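Poly-gamma-glutamate hydrolase (Bacillus phage phiNIT1, PDB 3A9L) is a zinc peptidase that hydrolyses the gamma-glutamyl linkages of bacterial poly-gamma-glutamate. Local coordinates at residues A[34-39]-A[57-62]; A[49-54]-A[193-198]; A[64-69]-A[82-87]; A[98-103]-A[162-167]; A[116-121]-A[145-150]. One frame throughout, in Å; residues are numbered along the deposited sequence.

Contact 1 of 5, residues A[34-39]-A[57-62]; sequences MIYFSP and ELTGGS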
# COMPACT_ATOMS: atom_id res chain seq x y z
N MET A 34 -13.43 -3.06 7.81
CA MET A 34 -13.15 -4.28 7.04
C MET A 34 -11.85 -4.23 6.21
O MET A 34 -11.55 -3.23 5.54
CB MET A 34 -14.34 -4.58 6.11
CG MET A 34 -14.22 -5.85 5.28
SD MET A 34 -13.85 -7.31 6.25
CE MET A 34 -15.44 -7.82 6.78
N ILE A 35 -11.09 -5.33 6.25
CA ILE A 35 -9.84 -5.41 5.51
C ILE A 35 -9.76 -6.78 4.81
O ILE A 35 -9.96 -7.81 5.43
CB ILE A 35 -8.59 -5.21 6.44
CG1 ILE A 35 -7.29 -5.37 5.64
CG2 ILE A 35 -8.65 -6.15 7.67
CD1 ILE A 35 -5.99 -5.09 6.43
N TYR A 36 -9.52 -6.76 3.51
CA TYR A 36 -9.40 -7.96 2.74
C TYR A 36 -7.96 -8.14 2.41
O TYR A 36 -7.30 -7.21 1.95
CB TYR A 36 -10.20 -7.83 1.46
CG TYR A 36 -11.67 -7.71 1.69
CD1 TYR A 36 -12.41 -8.82 2.09
CD2 TYR A 36 -12.33 -6.49 1.55
CE1 TYR A 36 -13.78 -8.74 2.29
CE2 TYR A 36 -13.72 -6.40 1.78
CZ TYR A 36 -14.41 -7.55 2.14
OH TYR A 36 -15.77 -7.50 2.37
N PHE A 37 -7.44 -9.33 2.66
CA PHE A 37 -5.99 -9.48 2.58
C PHE A 37 -5.53 -10.90 2.38
O PHE A 37 -6.27 -11.85 2.58
CB PHE A 37 -5.32 -8.85 3.81
CG PHE A 37 -5.32 -9.73 5.01
CD1 PHE A 37 -6.45 -9.82 5.84
CD2 PHE A 37 -4.21 -10.51 5.31
CE1 PHE A 37 -6.44 -10.67 6.96
CE2 PHE A 37 -4.20 -11.36 6.42
CZ PHE A 37 -5.31 -11.46 7.23
N SER A 38 -4.28 -11.04 1.95
CA SER A 38 -3.66 -12.34 1.87
C SER A 38 -2.16 -12.27 2.27
O SER A 38 -1.45 -11.35 1.88
CB SER A 38 -3.84 -12.96 0.49
OG SER A 38 -3.09 -14.16 0.41
N PRO A 39 -1.71 -13.23 3.11
CA PRO A 39 -0.27 -13.32 3.38
C PRO A 39 0.48 -14.11 2.31
O PRO A 39 1.73 -14.15 2.31
CB PRO A 39 -0.22 -14.07 4.72
CG PRO A 39 -1.46 -14.91 4.76
CD PRO A 39 -2.52 -14.12 3.97
N GLU A 57 -12.14 -3.23 -4.86
CA GLU A 57 -12.71 -2.29 -5.84
C GLU A 57 -14.24 -2.28 -5.71
O GLU A 57 -14.86 -1.22 -5.77
CB GLU A 57 -12.27 -2.65 -7.25
CG GLU A 57 -10.85 -2.24 -7.59
CD GLU A 57 -10.18 -3.23 -8.55
OE1 GLU A 57 -10.92 -3.87 -9.34
OE2 GLU A 57 -8.92 -3.39 -8.48
N LEU A 58 -14.82 -3.45 -5.44
CA LEU A 58 -16.28 -3.55 -5.14
C LEU A 58 -16.77 -3.02 -3.80
O LEU A 58 -17.93 -2.62 -3.68
CB LEU A 58 -16.75 -5.00 -5.26
CG LEU A 58 -16.74 -5.67 -6.62
CD1 LEU A 58 -17.22 -7.09 -6.44
CD2 LEU A 58 -17.58 -4.91 -7.60
N THR A 59 -15.92 -3.04 -2.77
CA THR A 59 -16.35 -2.75 -1.39
C THR A 59 -15.84 -1.44 -0.81
O THR A 59 -16.50 -0.83 0.04
CB THR A 59 -15.92 -3.89 -0.41
OG1 THR A 59 -14.51 -4.08 -0.49
CG2 THR A 59 -16.60 -5.23 -0.78
N GLY A 60 -14.65 -1.02 -1.24
CA GLY A 60 -13.92 0.06 -0.56
C GLY A 60 -13.30 -0.42 0.75
O GLY A 60 -12.96 0.37 1.62
N GLY A 61 -13.17 -1.75 0.91
CA GLY A 61 -12.47 -2.33 2.04
C GLY A 61 -11.00 -1.96 1.96
O GLY A 61 -10.54 -1.58 0.90
N SER A 62 -10.29 -1.99 3.10
CA SER A 62 -8.83 -1.87 3.07
C SER A 62 -8.25 -3.16 2.46
O SER A 62 -8.94 -4.19 2.38
CB SER A 62 -8.23 -1.65 4.47
OG SER A 62 -8.75 -0.53 5.16
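The ring of Y36 meets G61 CA at its edge, near the ring plane, while T59 OG1 approaches obliquely, 3.3 Å from CE2; M34 SD lies over one face, displaced toward the rim. These groups gather where a beta-alpha-beta crossover closes, helix 48-59 returning the chain to a strand parallel with 34-42. Chi1 of Y36 (-65°) sets CG beside the backbone N and opposite the carbonyl carbon, and the phenol reaches across to T59 and on to E203, which bonds its OH. Glycine suits both turn positions: G60 leaves the helix with positive phi, and G61 passes so close to the Y36 ring that the lack of a side chain fits it there. T59 OG1 accepts from G61 N, an ST turn, which needs a hydroxyl on CB, and also bonds V55 O. Beyond the turn I35 pairs with S62, whose OG is bonded by H96. S62 N donates to M34 O at 3.0 Å, and Y36 N to S62 O at 2.9 Å, the latter nearly straight at 170°.

Contact 2 of 5, residues A[49-54]-A[193-198]; sequences TELIYR and LDYAEA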
# COMPACT_ATOMS: atom_id res chain seq x y z
N THR A 49 -4.22 -12.24 -5.18
CA THR A 49 -4.02 -10.83 -5.49
C THR A 49 -5.19 -10.25 -6.27
O THR A 49 -5.71 -9.20 -5.90
CB THR A 49 -2.73 -10.61 -6.32
OG1 THR A 49 -1.60 -10.85 -5.50
CG2 THR A 49 -2.65 -9.17 -6.86
N GLU A 50 -5.61 -10.96 -7.32
CA GLU A 50 -6.59 -10.42 -8.30
C GLU A 50 -7.98 -10.43 -7.69
O GLU A 50 -8.78 -9.52 -7.91
CB GLU A 50 -6.56 -11.22 -9.61
CG GLU A 50 -5.22 -11.08 -10.41
CD GLU A 50 -4.04 -11.90 -9.88
OE1 GLU A 50 -4.22 -12.96 -9.26
OE2 GLU A 50 -2.88 -11.46 -10.12
N LEU A 51 -8.27 -11.48 -6.93
CA LEU A 51 -9.55 -11.54 -6.25
C LEU A 51 -9.63 -10.47 -5.19
O LEU A 51 -10.66 -9.88 -5.02
CB LEU A 51 -9.84 -12.94 -5.68
CG LEU A 51 -11.09 -13.06 -4.80
CD1 LEU A 51 -12.39 -12.78 -5.60
CD2 LEU A 51 -11.13 -14.39 -4.09
N ILE A 52 -8.54 -10.23 -4.47
CA ILE A 52 -8.58 -9.19 -3.43
C ILE A 52 -8.77 -7.80 -4.06
O ILE A 52 -9.51 -6.97 -3.53
CB ILE A 52 -7.36 -9.24 -2.52
CG1 ILE A 52 -7.58 -10.34 -1.47
CG2 ILE A 52 -7.10 -7.88 -1.87
CD1 ILE A 52 -6.34 -10.89 -0.89
N TYR A 53 -8.11 -7.57 -5.19
CA TYR A 53 -8.24 -6.29 -5.92
C TYR A 53 -9.68 -5.98 -6.25
O TYR A 53 -10.16 -4.87 -6.02
CB TYR A 53 -7.43 -6.33 -7.20
CG TYR A 53 -6.00 -5.92 -7.03
CD1 TYR A 53 -5.25 -6.35 -5.94
CD2 TYR A 53 -5.39 -5.12 -7.96
CE1 TYR A 53 -3.94 -5.96 -5.79
CE2 TYR A 53 -4.08 -4.73 -7.83
CZ TYR A 53 -3.36 -5.15 -6.74
OH TYR A 53 -2.06 -4.75 -6.62
N ARG A 54 -10.36 -6.98 -6.82
CA ARG A 54 -11.75 -6.88 -7.24
C ARG A 54 -12.69 -6.72 -6.02
O ARG A 54 -13.63 -5.91 -6.06
CB ARG A 54 -12.12 -8.14 -8.06
CG ARG A 54 -13.52 -8.13 -8.76
CD ARG A 54 -13.59 -7.02 -9.83
NE ARG A 54 -14.93 -6.89 -10.36
CZ ARG A 54 -15.42 -5.77 -10.89
NH1 ARG A 54 -14.66 -4.68 -10.95
NH2 ARG A 54 -16.66 -5.75 -11.36
N LEU A 193 -15.72 -12.86 -11.51
CA LEU A 193 -16.60 -11.71 -11.17
C LEU A 193 -17.71 -12.06 -10.17
O LEU A 193 -17.93 -11.35 -9.17
CB LEU A 193 -17.17 -11.08 -12.44
CG LEU A 193 -16.18 -10.63 -13.54
CD1 LEU A 193 -16.88 -10.12 -14.78
CD2 LEU A 193 -15.20 -9.56 -13.05
N ASP A 194 -18.42 -13.15 -10.44
CA ASP A 194 -19.44 -13.68 -9.51
C ASP A 194 -18.88 -14.00 -8.11
O ASP A 194 -19.54 -13.77 -7.07
CB ASP A 194 -20.09 -14.93 -10.12
CG ASP A 194 -20.93 -14.62 -11.37
OD1 ASP A 194 -21.31 -13.46 -11.58
OD2 ASP A 194 -21.24 -15.56 -12.13
N TYR A 195 -17.66 -14.54 -8.07
CA TYR A 195 -17.04 -14.90 -6.79
C TYR A 195 -16.85 -13.60 -6.01
O TYR A 195 -17.37 -13.44 -4.90
CB TYR A 195 -15.70 -15.63 -7.04
CG TYR A 195 -15.19 -16.47 -5.87
CD1 TYR A 195 -14.65 -15.86 -4.74
CD2 TYR A 195 -15.22 -17.84 -5.93
CE1 TYR A 195 -14.19 -16.61 -3.68
CE2 TYR A 195 -14.74 -18.61 -4.87
CZ TYR A 195 -14.22 -17.98 -3.75
OH TYR A 195 -13.74 -18.71 -2.70
N ALA A 196 -16.16 -12.63 -6.62
CA ALA A 196 -15.90 -11.38 -5.96
C ALA A 196 -17.20 -10.63 -5.53
O ALA A 196 -17.25 -10.09 -4.41
CB ALA A 196 -14.98 -10.52 -6.80
N GLU A 197 -18.25 -10.68 -6.35
CA GLU A 197 -19.56 -10.09 -6.02
C GLU A 197 -20.22 -10.80 -4.83
O GLU A 197 -20.81 -10.16 -3.96
CB GLU A 197 -20.49 -10.12 -7.23
CG GLU A 197 -21.98 -9.82 -6.92
CD GLU A 197 -22.27 -8.32 -6.69
OE1 GLU A 197 -21.38 -7.48 -6.95
OE2 GLU A 197 -23.36 -7.98 -6.20
N ALA A 198 -20.11 -12.12 -4.80
CA ALA A 198 -20.59 -12.89 -3.63
C ALA A 198 -20.02 -12.39 -2.31
O ALA A 198 -20.72 -12.29 -1.33
CB ALA A 198 -20.29 -14.37 -3.80
O HOH W 1 -17.42 -8.54 -9.66
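A196 CB sits between two side chains of the opposing helix, 3.4 Å from R54 CG and 3.6 Å from L51 CD1, in a helix-helix packing at -54° with the segment axes 9.5 Å apart. Alanine suits the closest CA approach of the segments, R54 to A196, because its methyl is small enough for L51 and R54 to pack on it. L51 divides its branches: CD1 covers that methyl, and CD2 lies 3.8 Å from Y195 CE1, oblique to the ring, the two side chains crossing at about a right angle. CG of L51 is opposite the backbone N (chi1 172°), which carries both methyls into the interface. Further out, the bend of R54 at chi2 turns its NE to L193 CD2, aliphatic and polar parts of one long side chain serving different neighbours. Y195 is held in turn by an edge-to-face contact with F174 and a hydrogen bond between its OH and T113 OG1. A water also bridges the helices, accepting from R54 NE at 3.1 Å and donating to L193 O at 2.9 Å.

Contact 3 of 5, residues A[64-69]-A[82-87]; sequences YLFQGL and THFDEP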
# COMPACT_ATOMS: atom_id res chain seq x y z
N TYR A 64 -4.45 -5.54 2.05
CA TYR A 64 -3.06 -5.83 2.37
C TYR A 64 -2.70 -7.06 1.60
O TYR A 64 -3.50 -7.99 1.60
CB TYR A 64 -2.88 -6.13 3.85
CG TYR A 64 -1.51 -6.67 4.18
CD1 TYR A 64 -1.24 -8.05 4.07
CD2 TYR A 64 -0.49 -5.84 4.58
CE1 TYR A 64 -0.02 -8.55 4.36
CE2 TYR A 64 0.75 -6.34 4.89
CZ TYR A 64 0.98 -7.68 4.77
OH TYR A 64 2.20 -8.20 5.04
N LEU A 65 -1.52 -7.08 0.97
CA LEU A 65 -1.02 -8.26 0.23
C LEU A 65 0.47 -8.47 0.43
O LEU A 65 1.27 -7.60 0.09
CB LEU A 65 -1.21 -8.05 -1.27
CG LEU A 65 -2.56 -7.83 -1.88
CD1 LEU A 65 -2.33 -7.49 -3.32
CD2 LEU A 65 -3.42 -9.11 -1.75
N PHE A 66 0.85 -9.63 0.96
CA PHE A 66 2.27 -10.02 0.98
C PHE A 66 2.44 -10.91 -0.21
O PHE A 66 1.84 -12.00 -0.25
CB PHE A 66 2.65 -10.76 2.28
CG PHE A 66 4.11 -11.10 2.39
CD1 PHE A 66 4.59 -12.32 1.88
CD2 PHE A 66 5.01 -10.24 3.03
CE1 PHE A 66 5.95 -12.65 1.96
CE2 PHE A 66 6.36 -10.57 3.12
CZ PHE A 66 6.83 -11.78 2.58
N GLN A 67 3.19 -10.43 -1.21
CA GLN A 67 3.17 -11.05 -2.56
C GLN A 67 4.49 -11.70 -2.91
O GLN A 67 5.53 -11.05 -2.79
CB GLN A 67 2.90 -9.96 -3.62
CG GLN A 67 1.50 -9.32 -3.62
CD GLN A 67 1.16 -8.67 -4.96
OE1 GLN A 67 0.31 -9.15 -5.69
NE2 GLN A 67 1.89 -7.63 -5.32
N GLY A 68 4.45 -12.97 -3.36
CA GLY A 68 5.58 -13.58 -4.07
C GLY A 68 5.74 -13.06 -5.49
O GLY A 68 4.75 -12.89 -6.20
N LEU A 69 6.98 -12.81 -5.89
CA LEU A 69 7.31 -12.20 -7.19
C LEU A 69 8.18 -13.07 -8.08
O LEU A 69 8.49 -12.69 -9.22
CB LEU A 69 8.06 -10.87 -7.00
CG LEU A 69 7.44 -9.78 -6.14
CD1 LEU A 69 8.28 -8.50 -6.17
CD2 LEU A 69 6.07 -9.50 -6.64
N THR A 82 -0.90 -19.02 10.96
CA THR A 82 -0.68 -19.01 12.41
C THR A 82 0.70 -18.44 12.81
O THR A 82 0.92 -18.18 13.99
CB THR A 82 -0.76 -20.42 13.00
OG1 THR A 82 0.23 -21.22 12.36
CG2 THR A 82 -2.16 -21.03 12.82
N HIS A 83 1.63 -18.28 11.86
CA HIS A 83 3.03 -17.87 12.14
C HIS A 83 3.35 -16.55 11.46
O HIS A 83 4.46 -16.00 11.57
CB HIS A 83 4.02 -18.94 11.64
CG HIS A 83 3.93 -20.23 12.39
ND1 HIS A 83 4.82 -21.26 12.22
CD2 HIS A 83 3.06 -20.65 13.34
CE1 HIS A 83 4.52 -22.25 13.02
NE2 HIS A 83 3.45 -21.91 13.72
N PHE A 84 2.34 -16.03 10.78
CA PHE A 84 2.57 -14.91 9.88
C PHE A 84 2.49 -13.67 10.70
O PHE A 84 1.47 -13.34 11.31
CB PHE A 84 1.57 -14.90 8.72
CG PHE A 84 1.83 -13.80 7.72
CD1 PHE A 84 1.29 -12.54 7.91
CD2 PHE A 84 2.61 -14.03 6.60
CE1 PHE A 84 1.51 -11.53 7.00
CE2 PHE A 84 2.85 -13.02 5.69
CZ PHE A 84 2.28 -11.79 5.87
N ASP A 85 3.62 -12.98 10.70
CA ASP A 85 3.83 -11.91 11.65
C ASP A 85 4.40 -10.64 11.00
O ASP A 85 4.96 -9.81 11.68
CB ASP A 85 4.71 -12.42 12.82
CG ASP A 85 6.18 -12.59 12.45
OD1 ASP A 85 6.48 -12.85 11.29
OD2 ASP A 85 7.04 -12.49 13.35
N GLU A 86 4.21 -10.47 9.70
CA GLU A 86 4.73 -9.28 9.04
C GLU A 86 4.20 -8.06 9.83
O GLU A 86 2.98 -7.92 10.03
CB GLU A 86 4.32 -9.27 7.57
CG GLU A 86 5.06 -8.29 6.69
CD GLU A 86 4.53 -6.90 6.88
OE1 GLU A 86 3.30 -6.74 6.72
OE2 GLU A 86 5.32 -6.02 7.28
N PRO A 87 5.10 -7.19 10.30
CA PRO A 87 4.61 -6.17 11.22
C PRO A 87 3.55 -5.22 10.65
O PRO A 87 2.67 -4.76 11.39
CB PRO A 87 5.89 -5.41 11.62
CG PRO A 87 6.86 -5.73 10.58
CD PRO A 87 6.57 -7.17 10.26
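Y64 reaches from its strand to E86, and its OH donates a very short hydrogen bond, 2.5 Å, to E86 OE1. The carboxylate lies at the edge of the phenol ring, with the two planes only 8° apart. E86 is the N-cap of helix 87-94: its OE1 also accepts from A89 N and its OE2 from M88 N, and the bend at chi2 (-78°) folds the chain back to meet them. Glutamate is long enough to serve both helix and strand, and the partial positive charge of the helix start would be expected to steady its negative charge. The Y64 OH also lies in the plane of the F84 ring, at its edge, 3.7 Å from CZ. Two residues on, F66 points to the same side of the strand. F84 turns an edge toward its face in an offset edge-to-face pair, with centroids 5.7 Å apart and planes at 80°. Large aromatics suit this buried place, filling the distance between strand and loop. I10 and L13 of helix 10-16 pack on F66, Y64 leans on I25 and V27 of strand 23-29, and F84 rests on P39 of strand 34-42, close to the zinc ligand H40.

Contact 4 of 5, residues A[98-103]-A[162-167]; sequences DAVSFH and VQLEIS. With ZN (zinc ion), chain C.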
# COMPACT_ATOMS: atom_id res chain seq x y z
N ASP A 98 -13.10 -6.13 11.45
CA ASP A 98 -13.32 -7.37 10.76
C ASP A 98 -12.19 -7.61 9.78
O ASP A 98 -11.51 -6.67 9.38
CB ASP A 98 -14.67 -7.34 10.05
CG ASP A 98 -15.84 -7.26 11.02
OD1 ASP A 98 -15.94 -8.12 11.92
OD2 ASP A 98 -16.67 -6.34 10.90
N ALA A 99 -12.01 -8.87 9.39
CA ALA A 99 -11.00 -9.24 8.41
C ALA A 99 -11.44 -10.48 7.66
O ALA A 99 -11.98 -11.42 8.26
CB ALA A 99 -9.64 -9.48 9.09
N VAL A 100 -11.26 -10.44 6.35
CA VAL A 100 -11.45 -11.61 5.49
C VAL A 100 -10.15 -11.96 4.76
O VAL A 100 -9.60 -11.13 4.01
CB VAL A 100 -12.60 -11.37 4.49
CG1 VAL A 100 -12.72 -12.52 3.51
CG2 VAL A 100 -13.92 -11.20 5.21
N SER A 101 -9.65 -13.18 4.95
CA SER A 101 -8.34 -13.55 4.35
C SER A 101 -8.57 -14.45 3.15
O SER A 101 -9.52 -15.19 3.13
CB SER A 101 -7.46 -14.26 5.35
OG SER A 101 -8.05 -15.47 5.80
N PHE A 102 -7.70 -14.39 2.14
CA PHE A 102 -7.89 -15.21 0.95
C PHE A 102 -6.68 -16.13 0.69
O PHE A 102 -5.56 -15.66 0.55
CB PHE A 102 -8.16 -14.33 -0.28
CG PHE A 102 -9.41 -13.49 -0.17
CD1 PHE A 102 -9.41 -12.28 0.55
CD2 PHE A 102 -10.58 -13.90 -0.77
CE1 PHE A 102 -10.58 -11.49 0.65
CE2 PHE A 102 -11.74 -13.12 -0.69
CZ PHE A 102 -11.74 -11.93 0.03
N HIS A 103 -6.96 -17.43 0.57
CA HIS A 103 -5.92 -18.47 0.48
C HIS A 103 -6.11 -19.40 -0.66
O HIS A 103 -7.21 -19.56 -1.20
CB HIS A 103 -5.85 -19.28 1.77
CG HIS A 103 -5.21 -18.54 2.90
ND1 HIS A 103 -3.86 -18.63 3.18
CD2 HIS A 103 -5.73 -17.67 3.81
CE1 HIS A 103 -3.58 -17.85 4.21
NE2 HIS A 103 -4.69 -17.26 4.62
N VAL A 162 -12.53 -14.28 8.98
CA VAL A 162 -13.11 -15.30 8.10
C VAL A 162 -12.06 -15.68 7.08
O VAL A 162 -11.60 -14.84 6.30
CB VAL A 162 -14.35 -14.80 7.31
CG1 VAL A 162 -14.73 -15.77 6.18
CG2 VAL A 162 -15.53 -14.54 8.22
N GLN A 163 -11.71 -16.95 7.06
CA GLN A 163 -10.70 -17.43 6.16
C GLN A 163 -11.34 -18.16 4.96
O GLN A 163 -12.18 -19.07 5.14
CB GLN A 163 -9.75 -18.38 6.92
CG GLN A 163 -8.67 -18.92 6.01
CD GLN A 163 -7.74 -19.91 6.68
OE1 GLN A 163 -6.64 -19.56 7.02
NE2 GLN A 163 -8.20 -21.17 6.85
N LEU A 164 -10.93 -17.80 3.74
CA LEU A 164 -11.32 -18.58 2.57
C LEU A 164 -10.14 -19.35 2.01
O LEU A 164 -9.10 -18.80 1.75
CB LEU A 164 -11.93 -17.72 1.45
CG LEU A 164 -13.30 -17.04 1.66
CD1 LEU A 164 -13.22 -15.92 2.68
CD2 LEU A 164 -13.83 -16.49 0.33
N GLU A 165 -10.30 -20.65 1.81
CA GLU A 165 -9.21 -21.43 1.24
C GLU A 165 -9.73 -21.96 -0.09
O GLU A 165 -10.63 -22.81 -0.11
CB GLU A 165 -8.79 -22.54 2.21
CG GLU A 165 -7.90 -22.06 3.42
CD GLU A 165 -6.40 -22.25 3.21
OE1 GLU A 165 -6.00 -22.74 2.16
OE2 GLU A 165 -5.62 -21.89 4.10
N ILE A 166 -9.18 -21.42 -1.19
CA ILE A 166 -9.71 -21.66 -2.51
C ILE A 166 -8.83 -22.64 -3.29
O ILE A 166 -7.63 -22.44 -3.42
CB ILE A 166 -9.86 -20.31 -3.28
CG1 ILE A 166 -10.34 -19.20 -2.33
CG2 ILE A 166 -10.82 -20.46 -4.44
CD1 ILE A 166 -10.50 -17.89 -3.04
N SER A 167 -9.45 -23.70 -3.80
CA SER A 167 -8.72 -24.79 -4.46
C SER A 167 -8.07 -24.29 -5.75
O SER A 167 -8.55 -23.33 -6.36
CB SER A 167 -9.66 -25.95 -4.79
OG SER A 167 -10.51 -25.59 -5.86
ZN ZN C . -2.33 -19.69 2.24
O HOH W 2 -5.93 -16.83 7.15
O HOH W 3 -3.47 -21.64 1.95
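Strands 98-103 and 162-167 run parallel, 18° apart in direction, joined by five backbone hydrogen bonds in the alternating pattern of a parallel sheet, from V162 N to A99 O at 3.0 Å through to I166 N to H103 O at 2.7 Å. One face is apolar: V100 CG1 meets L164 CD1 at 3.5 Å, and F102 CE2 lies 4.1 Å from L164 CD2. Branched leucine can touch both neighbours at once, one methyl to each. The other face, bearing S101, H103, Q163 and E165, is polar and leads to the metal. H103 ND1 binds zinc at 2.1 Å; H40 and E45 are the other protein ligands. E165 bends at chi2 (-97°) and brings its carboxylate across to H103, E165 CD 3.3 Å from H103 CB, with ring and carboxylate planes 17° apart. Its OE1 accepts from a zinc-bound water at 2.8 Å, placing E165 in the second shell. On the far side of the imidazole a second water accepts from S101 OG and, weakly, from H103 NE2, and donates to Q163 OE1, which N151 also bonds. These two strands are neighbours in the mixed sheet, with 34-42 beside 98-103 and 113-116 beside 162-167. T48, L51 and I52 of helix 48-59 cover F102, while L122 and I126 of helix 120-132 cover V100, V162 and L164.

Contact 5 of 5, residues A[116-121]-A[145-150]; sequences GGLNTE and TATDPD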
# COMPACT_ATOMS: atom_id res chain seq x y z
N GLY A 116 -13.60 -20.84 6.90
CA GLY A 116 -13.56 -20.93 8.35
C GLY A 116 -13.26 -19.60 8.97
O GLY A 116 -13.53 -18.55 8.38
N GLY A 117 -12.66 -19.64 10.15
CA GLY A 117 -12.40 -18.43 10.90
C GLY A 117 -13.39 -18.36 12.05
O GLY A 117 -14.33 -19.17 12.12
N LEU A 118 -13.19 -17.41 12.97
CA LEU A 118 -14.07 -17.29 14.16
C LEU A 118 -15.27 -16.39 13.93
O LEU A 118 -16.22 -16.42 14.71
CB LEU A 118 -13.27 -16.83 15.40
CG LEU A 118 -12.31 -17.89 15.98
CD1 LEU A 118 -11.35 -17.25 16.95
CD2 LEU A 118 -13.05 -19.12 16.60
N ASN A 119 -15.27 -15.58 12.86
CA ASN A 119 -16.48 -14.81 12.56
C ASN A 119 -17.56 -15.67 11.88
O ASN A 119 -17.64 -15.72 10.67
CB ASN A 119 -16.15 -13.57 11.71
CG ASN A 119 -17.35 -12.63 11.58
OD1 ASN A 119 -18.49 -13.00 11.86
ND2 ASN A 119 -17.08 -11.40 11.16
N THR A 120 -18.38 -16.34 12.69
CA THR A 120 -19.25 -17.43 12.22
C THR A 120 -20.31 -16.88 11.32
O THR A 120 -20.62 -17.50 10.29
CB THR A 120 -20.01 -18.14 13.35
OG1 THR A 120 -19.14 -18.36 14.47
CG2 THR A 120 -20.55 -19.49 12.86
N GLU A 121 -20.86 -15.74 11.73
CA GLU A 121 -21.91 -15.06 10.98
C GLU A 121 -21.50 -14.63 9.59
O GLU A 121 -22.20 -14.95 8.65
CB GLU A 121 -22.46 -13.88 11.74
CG GLU A 121 -23.65 -13.27 11.02
CD GLU A 121 -24.05 -11.94 11.60
OE1 GLU A 121 -23.63 -11.62 12.74
OE2 GLU A 121 -24.80 -11.22 10.89
N THR A 145 -9.94 -24.86 9.42
CA THR A 145 -11.08 -24.36 10.19
C THR A 145 -10.77 -23.01 10.82
O THR A 145 -11.68 -22.23 11.12
CB THR A 145 -11.55 -25.32 11.32
OG1 THR A 145 -10.55 -25.39 12.34
CG2 THR A 145 -11.85 -26.72 10.80
N ALA A 146 -9.48 -22.76 11.05
CA ALA A 146 -9.01 -21.49 11.65
C ALA A 146 -9.84 -20.97 12.83
O ALA A 146 -10.42 -19.88 12.77
CB ALA A 146 -8.90 -20.41 10.56
N THR A 147 -9.95 -21.73 13.92
CA THR A 147 -10.69 -21.25 15.08
C THR A 147 -9.76 -20.96 16.25
O THR A 147 -10.20 -20.82 17.36
CB THR A 147 -11.80 -22.23 15.54
OG1 THR A 147 -11.21 -23.48 15.94
CG2 THR A 147 -12.86 -22.42 14.42
N ASP A 148 -8.47 -20.87 15.96
CA ASP A 148 -7.42 -20.60 16.96
C ASP A 148 -7.16 -19.13 16.97
O ASP A 148 -7.57 -18.46 16.05
CB ASP A 148 -6.14 -21.33 16.55
CG ASP A 148 -5.67 -20.93 15.19
OD1 ASP A 148 -6.16 -21.47 14.16
OD2 ASP A 148 -4.80 -20.06 15.16
N PRO A 149 -6.44 -18.61 18.01
CA PRO A 149 -6.23 -17.16 18.12
C PRO A 149 -4.96 -16.62 17.47
O PRO A 149 -4.74 -15.39 17.44
CB PRO A 149 -6.13 -16.96 19.63
CG PRO A 149 -5.32 -18.17 20.06
CD PRO A 149 -6.01 -19.30 19.24
N ASP A 150 -4.12 -17.52 16.98
CA ASP A 150 -2.91 -17.19 16.22
C ASP A 150 -3.17 -16.84 14.76
O ASP A 150 -2.55 -15.93 14.24
CB ASP A 150 -1.95 -18.35 16.22
CG ASP A 150 -1.44 -18.69 17.61
OD1 ASP A 150 -1.39 -17.79 18.48
OD2 ASP A 150 -1.06 -19.87 17.81
O HOH W 4 -15.05 -21.69 11.09
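With chi1 at -71°, L118 carries CG opposite its carbonyl carbon, and chi2 near 166° extends the chain until CD2 stands 3.5 Å from T147 CB and 3.4 Å from T147 O. The leucine crosses the threonine at about a right angle, the other methyl, CD1, passing near D148 O. Leucine suits this partly exposed edge because its two methyls can spread over a bend of backbone. The T147 methyl CG2 also lies near L118 CD2. Before them the chains meet mainly through backbone. G117 N donates to T145 O at 2.9 Å, nearly straight at 173° at the hydrogen, though it comes from above the carbonyl plane. G117 CA lies 3.1 Å from A146 O, a CA-H...O contact. Glycine is apt twice: G116 CA runs close to T145 O, and G117 has a positive phi with an extended psi, a conformation glycine adopts readily. A water donates to G117 O at 2.8 Å and, weakly, to T145 O. N154 ties the two sides further, its OD1 accepting from L118 N and its ND2 bonding A146 O and D148 O. The contact thus joins the loop before strand 162-167 to the turn between strand 113-116 and helix 120-132, where N119 caps the helix through L122 N; G116 pairs with Q163 of strand 162-167, and A146 CB packs against the same residue.

Overall arrangement
From the N terminus, contact 1 closes first, completing the crossover from strand 34-42 through helix 48-59 to strand 62-68. Contact 2 crosses it along the chain, since its first segment lies on that helix and its second near the C terminus, binding helix 190-209 to the core. Contacts 3, 4 and 5 nest inside the long loop of contact 2. Contact 3 follows contact 1 in series and ties strand 62-68 to the loop before helix 87-94. Contact 4 joins the central strands 98-105 and 162-167 and encloses contact 5, where the loop 145-150 meets the turn before helix 120-132. T82 brings contacts 3 and 5 together, touching D148 and D150.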